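Local coordinates for protein Tp0751 (Treponema pallidum, PDB 5JK2) that probably acts as an adhesin that mediates attachment to extracellular matrix components and host cells through a non-canonical lipocalin fold, at residues L70-E75 with R116-T121. The protein carries 1 engineered substitution. Residues are numbered along the deposited sequence; the frame is centred on the assembly and turned at random.
Sequences LFFDRE and RRLEVT
Leu118 and Val120 of strand 115-122 reach across the barrel interior to the ring of Phe72 on strand 69-73. The two strands are not sheet neighbours. They are the second and sixth of eight antiparallel strands, so their side chains meet through the middle of the barrel. The centre of the contact lies about 3 Å from the centre of the chain.

Arg116, at the start of the segment, is paired with Glu88 and Glu134 and makes a cation-pi contact with Phe81.

Leu118 supplies one methyl. Its CD2 comes within 4.2 Å of Phe72 CE2, approaching the ring obliquely. An unusual, nearly eclipsed chi1 of -124° goes with this placing of CD2 against the ring. Leu118 CD2 also lies 4.8 Å from Leu70 CD1, a looser approach. Val130 and Ala132 of strand 127-135 also touch Leu118.

Val120 supplies the second methyl. Its CG1 is anti to the backbone N (chi1 -175°), while CG2 is the branch directed at Phe72. Val120 CG2 lies 4.2 Å from Phe72 CZ, also oblique to the ring. The methyls Leu118 CD2 and Val120 CG2 are themselves 4.0 Å apart. The CE2 and CZ end of the ring therefore meets a pair of adjacent methyls. The Phe72 ring also meets Trp54, with the planes at about 90°.

All three touching residues are buried. Only carbon atoms meet, and no hydrogen bond crosses between the segments. The contact is therefore nondirectional apolar packing, which joins opposite parts of the Pallilysin beta barrel domain, a calycin-type fold, through its hydrophobic core.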
# COMPACT_ATOMS: atom_id res chain seq x y z
N LEU A 70 5.26 1.02 -5.14
CA LEU A 70 4.40 1.72 -4.20
C LEU A 70 5.22 2.20 -3.02
O LEU A 70 5.94 1.42 -2.39
CB LEU A 70 3.27 0.83 -3.71
CG LEU A 70 2.20 0.41 -4.71
CD1 LEU A 70 1.23 -0.56 -4.06
CD2 LEU A 70 1.46 1.61 -5.27
N PHE A 71 5.13 3.49 -2.72
CA PHE A 71 5.70 4.04 -1.50
C PHE A 71 4.58 4.66 -0.68
O PHE A 71 3.90 5.59 -1.13
CB PHE A 71 6.78 5.08 -1.81
CG PHE A 71 7.58 5.49 -0.60
CD1 PHE A 71 7.04 6.37 0.33
CD2 PHE A 71 8.85 4.99 -0.38
CE1 PHE A 71 7.76 6.74 1.44
CE2 PHE A 71 9.57 5.37 0.74
CZ PHE A 71 9.02 6.24 1.65
N PHE A 72 4.37 4.13 0.52
CA PHE A 72 3.37 4.65 1.43
C PHE A 72 4.01 5.69 2.36
O PHE A 72 4.73 5.34 3.29
CB PHE A 72 2.74 3.52 2.25
CG PHE A 72 2.10 2.45 1.40
CD1 PHE A 72 2.87 1.49 0.77
CD2 PHE A 72 0.73 2.41 1.24
CE1 PHE A 72 2.29 0.50 -0.00
CE2 PHE A 72 0.14 1.43 0.46
CZ PHE A 72 0.92 0.48 -0.16
N ASP A 73 3.75 6.96 2.08
CA ASP A 73 4.33 8.05 2.86
C ASP A 73 3.50 8.31 4.11
O ASP A 73 2.50 9.03 4.08
CB ASP A 73 4.44 9.32 2.01
CG ASP A 73 5.31 10.38 2.65
OD1 ASP A 73 5.14 10.66 3.85
OD2 ASP A 73 6.18 10.93 1.94
N ARG A 74 3.94 7.73 5.22
CA ARG A 74 3.20 7.79 6.48
C ARG A 74 3.06 9.21 7.01
O ARG A 74 2.01 9.58 7.53
CB ARG A 74 3.90 6.93 7.53
CG ARG A 74 3.21 6.94 8.88
CD ARG A 74 3.81 5.91 9.82
NE ARG A 74 2.82 5.40 10.77
CZ ARG A 74 1.82 4.59 10.44
NH1 ARG A 74 1.67 4.19 9.18
NH2 ARG A 74 0.97 4.17 11.36
N GLU A 75 4.12 9.99 6.88
CA GLU A 75 4.14 11.35 7.41
C GLU A 75 3.08 12.23 6.76
O GLU A 75 2.34 12.93 7.45
CB GLU A 75 5.52 11.97 7.21
CG GLU A 75 6.52 11.63 8.31
CD GLU A 75 6.19 12.31 9.64
OE1 GLU A 75 6.87 12.00 10.64
OE2 GLU A 75 5.27 13.14 9.68
N ARG A 116 -8.56 6.76 -6.22
CA ARG A 116 -8.11 5.38 -6.38
C ARG A 116 -8.33 4.56 -5.11
O ARG A 116 -7.86 4.94 -4.03
CB ARG A 116 -6.64 5.36 -6.78
CG ARG A 116 -6.09 3.97 -7.08
CD ARG A 116 -4.71 4.05 -7.72
NE ARG A 116 -4.79 4.53 -9.10
CZ ARG A 116 -3.75 4.95 -9.81
NH1 ARG A 116 -2.53 4.94 -9.28
NH2 ARG A 116 -3.92 5.36 -11.05
N ARG A 117 -9.03 3.44 -5.24
CA ARG A 117 -9.27 2.53 -4.13
C ARG A 117 -8.23 1.42 -4.11
O ARG A 117 -7.88 0.87 -5.16
CB ARG A 117 -10.66 1.92 -4.21
CG ARG A 117 -11.76 2.94 -4.04
CD ARG A 117 -13.13 2.30 -3.89
NE ARG A 117 -14.09 3.21 -3.27
CZ ARG A 117 -14.66 4.24 -3.89
NH1 ARG A 117 -15.51 5.01 -3.24
NH2 ARG A 117 -14.37 4.50 -5.16
N LEU A 118 -7.75 1.09 -2.92
CA LEU A 118 -6.70 0.10 -2.75
C LEU A 118 -7.13 -0.98 -1.78
O LEU A 118 -7.85 -0.72 -0.82
CB LEU A 118 -5.41 0.77 -2.26
CG LEU A 118 -4.16 0.56 -3.12
CD1 LEU A 118 -4.33 1.18 -4.49
CD2 LEU A 118 -2.93 1.13 -2.42
N GLU A 119 -6.68 -2.21 -2.04
CA GLU A 119 -6.97 -3.34 -1.17
C GLU A 119 -5.68 -4.08 -0.83
O GLU A 119 -5.38 -5.12 -1.41
CB GLU A 119 -7.96 -4.29 -1.84
CG GLU A 119 -9.32 -3.66 -2.13
CD GLU A 119 -10.11 -3.34 -0.87
OE1 GLU A 119 -9.75 -3.85 0.21
OE2 GLU A 119 -11.09 -2.57 -0.97
N VAL A 120 -4.93 -3.52 0.12
CA VAL A 120 -3.65 -4.08 0.52
C VAL A 120 -3.82 -5.23 1.50
O VAL A 120 -4.15 -5.02 2.67
CB VAL A 120 -2.75 -3.02 1.17
CG1 VAL A 120 -1.38 -3.60 1.47
CG2 VAL A 120 -2.64 -1.80 0.26
N THR A 121 -3.57 -6.45 1.02
CA THR A 121 -3.69 -7.65 1.84
C THR A 121 -2.32 -8.18 2.20
O THR A 121 -1.56 -8.63 1.34
CB THR A 121 -4.49 -8.75 1.12
OG1 THR A 121 -5.76 -8.23 0.69
CG2 THR A 121 -4.72 -9.95 2.03